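Local coordinates for Tautomerase_3 domain-containing protein (Corynebacterium halotolerans YIM 70093 = DSM 44683, PDB 7M58), which probably acts as a hydrolase or tautomerase of the cis-3-chloroacrylic acid dehalogenase family, within the tautomerase superfamily, as a trimer, at residues 88-91 and 96-99; 113-118 and 126-131. One frame throughout, in Å; residues are numbered along the deposited sequence.

Interaction 1: residues 88-91 and 96-99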
loop_
_atom_site.group_PDB
_atom_site.type_symbol
_atom_site.label_atom_id
_atom_site.label_comp_id
_atom_site.label_asym_id
_atom_site.label_seq_id
_atom_site.Cartn_x
_atom_site.Cartn_y
_atom_site.Cartn_z
ATOM N N LYS A 88 -2.035 9.434 20.091
ATOM C CA LYS A 88 -0.897 10.334 20.228
ATOM C C LYS A 88 -0.653 11.166 18.976
ATOM O O LYS A 88 -0.185 12.309 19.081
ATOM C CB LYS A 88 0.347 9.517 20.596
ATOM C CG LYS A 88 0.155 8.639 21.799
ATOM C CD LYS A 88 -0.161 9.484 22.992
ATOM C CE LYS A 88 0.015 8.713 24.296
ATOM N NZ LYS A 88 1.293 7.932 24.342
ATOM N N VAL A 89 -0.959 10.617 17.798
ATOM C CA VAL A 89 -0.810 11.387 16.568
ATOM C C VAL A 89 -1.877 12.470 16.481
ATOM O O VAL A 89 -1.615 13.586 16.016
ATOM C CB VAL A 89 -0.860 10.449 15.351
ATOM C CG1 VAL A 89 -0.996 11.241 14.059
ATOM C CG2 VAL A 89 0.346 9.526 15.345
ATOM N N ALA A 90 -3.104 12.163 16.912
ATOM C CA ALA A 90 -4.137 13.193 16.948
ATOM C C ALA A 90 -3.717 14.358 17.847
ATOM O O ALA A 90 -3.873 15.525 17.469
ATOM C CB ALA A 90 -5.474 12.603 17.395
ATOM N N ASP A 91 -3.175 14.060 19.031
ATOM C CA ASP A 91 -2.672 15.133 19.892
ATOM C C ASP A 91 -1.478 15.853 19.266
ATOM O O ASP A 91 -1.435 17.090 19.266
ATOM C CB ASP A 91 -2.341 14.605 21.298
ATOM C CG ASP A 91 -2.458 15.700 22.387
ATOM O OD1 ASP A 91 -3.144 16.734 22.167
ATOM O OD2 ASP A 91 -1.895 15.504 23.488
ATOM N N PRO A 96 -8.719 15.895 16.002
ATOM C CA PRO A 96 -9.551 14.965 16.759
ATOM C C PRO A 96 -9.198 13.543 16.396
ATOM O O PRO A 96 -8.904 13.248 15.224
ATOM C CB PRO A 96 -10.976 15.321 16.312
ATOM C CG PRO A 96 -10.839 16.349 15.236
ATOM C CD PRO A 96 -9.420 16.397 14.814
ATOM N N PRO A 97 -9.179 12.618 17.355
ATOM C CA PRO A 97 -8.859 11.225 17.015
ATOM C C PRO A 97 -9.775 10.648 15.940
ATOM O O PRO A 97 -9.362 9.727 15.217
ATOM C CB PRO A 97 -9.014 10.484 18.350
ATOM C CG PRO A 97 -9.924 11.359 19.178
ATOM C CD PRO A 97 -9.582 12.768 18.768
ATOM N N GLU A 98 -10.993 11.181 15.789
ATOM C CA GLU A 98 -11.887 10.736 14.724
ATOM C C GLU A 98 -11.323 10.982 13.330
ATOM O O GLU A 98 -11.878 10.453 12.362
ATOM C CB GLU A 98 -13.263 11.408 14.877
ATOM C CG GLU A 98 -14.025 10.889 16.095
ATOM C CD GLU A 98 -13.485 11.434 17.422
ATOM O OE1 GLU A 98 -13.647 10.723 18.440
ATOM O OE2 GLU A 98 -12.810 12.500 17.435
ATOM N N HIS A 99 -10.239 11.745 13.189
ATOM C CA HIS A 99 -9.699 11.998 11.862
ATOM C C HIS A 99 -8.248 11.533 11.721
ATOM O O HIS A 99 -7.558 11.938 10.777
ATOM C CB HIS A 99 -9.841 13.478 11.503
ATOM C CG HIS A 99 -11.209 13.849 11.029
ATOM N ND1 HIS A 99 -11.880 13.130 10.061
ATOM C CD2 HIS A 99 -12.016 14.886 11.356
ATOM C CE1 HIS A 99 -13.051 13.694 9.831
ATOM N NE2 HIS A 99 -13.155 14.768 10.598
#

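Interaction 2: residues 113-118 and 126-131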
loop_
_atom_site.group_PDB
_atom_site.type_symbol
_atom_site.label_atom_id
_atom_site.label_comp_id
_atom_site.label_asym_id
_atom_site.label_seq_id
_atom_site.Cartn_x
_atom_site.Cartn_y
_atom_site.Cartn_z
ATOM N N THR A 113 13.048 -7.502 3.478
ATOM C CA THR A 113 14.460 -7.200 3.667
ATOM C C THR A 113 14.554 -5.781 4.205
ATOM O O THR A 113 13.829 -4.888 3.765
ATOM C CB THR A 113 15.313 -7.325 2.388
ATOM O OG1 THR A 113 14.901 -6.357 1.410
ATOM C CG2 THR A 113 15.243 -8.713 1.805
ATOM N N GLU A 114 15.429 -5.602 5.180
ATOM C CA GLU A 114 15.844 -4.307 5.686
ATOM C C GLU A 114 17.317 -4.455 6.039
ATOM O O GLU A 114 17.729 -5.495 6.566
ATOM C CB GLU A 114 15.031 -3.888 6.919
ATOM C CG GLU A 114 13.559 -3.621 6.663
ATOM C CD GLU A 114 12.847 -3.072 7.905
ATOM O OE1 GLU A 114 13.558 -2.687 8.873
ATOM O OE2 GLU A 114 11.586 -3.003 7.918
ATOM N N TYR A 115 18.111 -3.430 5.716
ATOM C CA TYR A 115 19.567 -3.489 5.868
ATOM C C TYR A 115 20.172 -4.669 5.109
ATOM O O TYR A 115 21.149 -5.273 5.551
ATOM C CB TYR A 115 19.962 -3.522 7.346
ATOM C CG TYR A 115 19.417 -2.318 8.054
ATOM C CD1 TYR A 115 19.970 -1.054 7.839
ATOM C CD2 TYR A 115 18.340 -2.423 8.910
ATOM C CE1 TYR A 115 19.471 0.066 8.465
ATOM C CE2 TYR A 115 17.837 -1.308 9.551
ATOM C CZ TYR A 115 18.407 -0.069 9.321
ATOM O OH TYR A 115 17.909 1.036 9.945
ATOM N N GLY A 116 19.587 -5.003 3.964
ATOM C CA GLY A 116 20.109 -6.041 3.099
ATOM C C GLY A 116 19.878 -7.473 3.547
ATOM O O GLY A 116 20.438 -8.392 2.934
ATOM N N LYS A 117 19.064 -7.704 4.572
ATOM C CA LYS A 117 18.930 -9.046 5.123
ATOM C C LYS A 117 17.465 -9.346 5.394
ATOM O O LYS A 117 16.716 -8.456 5.803
ATOM C CB LYS A 117 19.759 -9.195 6.409
ATOM C CG LYS A 117 21.163 -9.789 6.187
ATOM C CD LYS A 117 22.204 -8.708 5.888
ATOM C CE LYS A 117 23.510 -9.289 5.325
ATOM N NZ LYS A 117 23.323 -9.977 4.005
ATOM N N LEU A 118 17.053 -10.591 5.155
ATOM C CA LEU A 118 15.675 -10.958 5.457
ATOM C C LEU A 118 15.441 -10.789 6.945
ATOM O O LEU A 118 16.334 -11.030 7.757
ATOM C CB LEU A 118 15.376 -12.395 5.027
ATOM C CG LEU A 118 15.306 -12.518 3.506
ATOM C CD1 LEU A 118 15.471 -13.944 3.026
ATOM C CD2 LEU A 118 13.996 -11.935 3.008
ATOM N N GLU A 126 17.589 -10.062 18.524
ATOM C CA GLU A 126 18.963 -10.266 19.012
ATOM C C GLU A 126 19.689 -11.316 18.179
ATOM O O GLU A 126 20.851 -11.132 17.797
ATOM C CB GLU A 126 18.960 -10.706 20.469
ATOM C CG GLU A 126 18.922 -9.612 21.515
ATOM C CD GLU A 126 18.875 -10.216 22.920
ATOM O OE1 GLU A 126 18.265 -11.299 23.064
ATOM O OE2 GLU A 126 19.446 -9.638 23.874
ATOM N N GLU A 127 19.041 -12.460 17.959
ATOM C CA GLU A 127 19.597 -13.501 17.104
ATOM C C GLU A 127 19.917 -12.948 15.715
ATOM O O GLU A 127 21.007 -13.177 15.186
ATOM C CB GLU A 127 18.629 -14.687 17.034
ATOM C CG GLU A 127 19.181 -15.989 17.604
ATOM C CD GLU A 127 18.213 -17.149 17.435
ATOM O OE1 GLU A 127 18.668 -18.324 17.467
ATOM O OE2 GLU A 127 16.993 -16.901 17.214
ATOM N N TRP A 128 18.953 -12.245 15.114
ATOM C CA TRP A 128 19.152 -11.648 13.788
ATOM C C TRP A 128 20.344 -10.695 13.801
ATOM O O TRP A 128 21.238 -10.788 12.946
ATOM C CB TRP A 128 17.851 -10.934 13.367
ATOM C CG TRP A 128 17.883 -10.180 12.086
ATOM C CD1 TRP A 128 17.638 -10.674 10.837
ATOM C CD2 TRP A 128 18.155 -8.777 11.918
ATOM N NE1 TRP A 128 17.753 -9.671 9.896
ATOM C CE2 TRP A 128 18.074 -8.497 10.534
ATOM C CE3 TRP A 128 18.481 -7.741 12.796
ATOM C CZ2 TRP A 128 18.299 -7.214 10.008
ATOM C CZ3 TRP A 128 18.705 -6.467 12.276
ATOM C CH2 TRP A 128 18.619 -6.218 10.893
ATOM N N PHE A 129 20.398 -9.819 14.809
ATOM C CA PHE A 129 21.467 -8.831 14.919
ATOM C C PHE A 129 22.845 -9.493 14.973
ATOM O O PHE A 129 23.803 -8.997 14.358
ATOM C CB PHE A 129 21.212 -7.978 16.161
ATOM C CG PHE A 129 22.175 -6.851 16.346
ATOM C CD1 PHE A 129 21.990 -5.647 15.683
ATOM C CD2 PHE A 129 23.265 -6.986 17.186
ATOM C CE1 PHE A 129 22.880 -4.604 15.857
ATOM C CE2 PHE A 129 24.155 -5.940 17.360
ATOM C CZ PHE A 129 23.963 -4.757 16.690
ATOM N N ALA A 130 22.965 -10.633 15.665
ATOM C CA ALA A 130 24.268 -11.289 15.779
ATOM C C ALA A 130 24.753 -11.898 14.464
ATOM O O ALA A 130 25.920 -12.308 14.384
ATOM C CB ALA A 130 24.234 -12.354 16.879
ATOM N N THR A 131 23.882 -11.991 13.451
ATOM C CA THR A 131 24.243 -12.451 12.112
ATOM C C THR A 131 24.769 -11.330 11.218
ATOM O O THR A 131 25.404 -11.617 10.203
ATOM C CB THR A 131 23.033 -13.123 11.452
ATOM O OG1 THR A 131 22.481 -14.089 12.355
ATOM C CG2 THR A 131 23.425 -13.859 10.181
#

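Interaction 1: residues 88-91 and 96-99
In the alpha-to-beta connection of the second beta-alpha-beta unit of this tautomerase fold, A90 near the C-terminal end of helix 75-92 meets the proline pair P96-P97, which lies just before strand 100-107. The methyl group does all the touching from the helix side: A90 CB lies 3.7 Å from P97 CA and 4.0 Å from P96 C, so it rests on the backbone joining the two prolines. Beyond that, A90 CB stands 4.2 Å from P97 CB, the one approach between apolar side chains here. No hydrogen bond crosses. Alanine suits the spot because its short side chain, directed at the prolines, lets the two backbones come close, with 5.1 Å between A90 CA and P97 CA. The prolines, whose rings restrict phi, stiffen the chain where it turns back; H99 N donates back to P96 O at 2.9 Å, spanning P97 and E98, and closes the bend. Only 84 Å² is buried in all. On the helix, V89 turns to L23 and L24 of helix 14-31, while both V89 and A90 reach V100 of strand 100-107. H99 in turn bonds through its backbone to V63, at the start of strand 63-70.

Interaction 2: residues 113-118 and 126-131
W128, on helix 125-129, reaches across to the hairpin of strands 112-114 and 117-118 and supplies the greatest share of the surface buried here, with L118 and K117 its main partners. Its CG is anti to the backbone N (chi1 176°), which carries the indole away from the helix and toward the hairpin. There NE1 donates to L118 O at 2.9 Å. The bond is bent, with 132° at the hydrogen, and the donor stands 33° off the carbonyl plane. Although the CB of L118 points away, its carbonyl faces the indole, so this leucine takes part through its backbone while its side chain packs on E83 of the second subunit. K117 comes in beside the N-H corner, its CB 4.1 Å from W128 NE1, and the chain then bends so that the ammonium leads off toward G116 O, a weak bond. Farther round the indole, E114 O lies in the ring plane at the edge, 3.9 Å from W128 CZ2, and Y115 CD2 approaches W128 CH2 at 4.3 Å. Y115 and G116, both at positive phi, form the corners of the type I' turn that brings these groups together; glycine accommodates such a phi easily. Y115 OH is hydrogen-bonded to Y37 O, and E114 OE2 to Y103 OH of the second subunit. Tryptophan therefore combines a broad apolar surface with one N-H, and its hydrogen bond gives that buried polar group a partner while tying the helix to the hairpin.

Overall arrangement
Interactions 1 and 2 lie on opposite sides of the chain's centre, with about 18 Å between their nearest atoms, and share no helix or strand. Interaction 1 is a small, partly buried contact within one chain reversal of the alpha/beta body, made by a methyl group against proline backbone. Interaction 2, twice as large in buried surface and more enclosed, joins two elements of the C-terminal part through an indole and a hydrogen bond to a main-chain carbonyl. Assembly nevertheless relates them: 113-118 meets helix 75-92 and strand 100-107 of the second subunit, the same elements that flank interaction 1 within a chain, and T113 pairs in antiparallel fashion with a strand of that subunit.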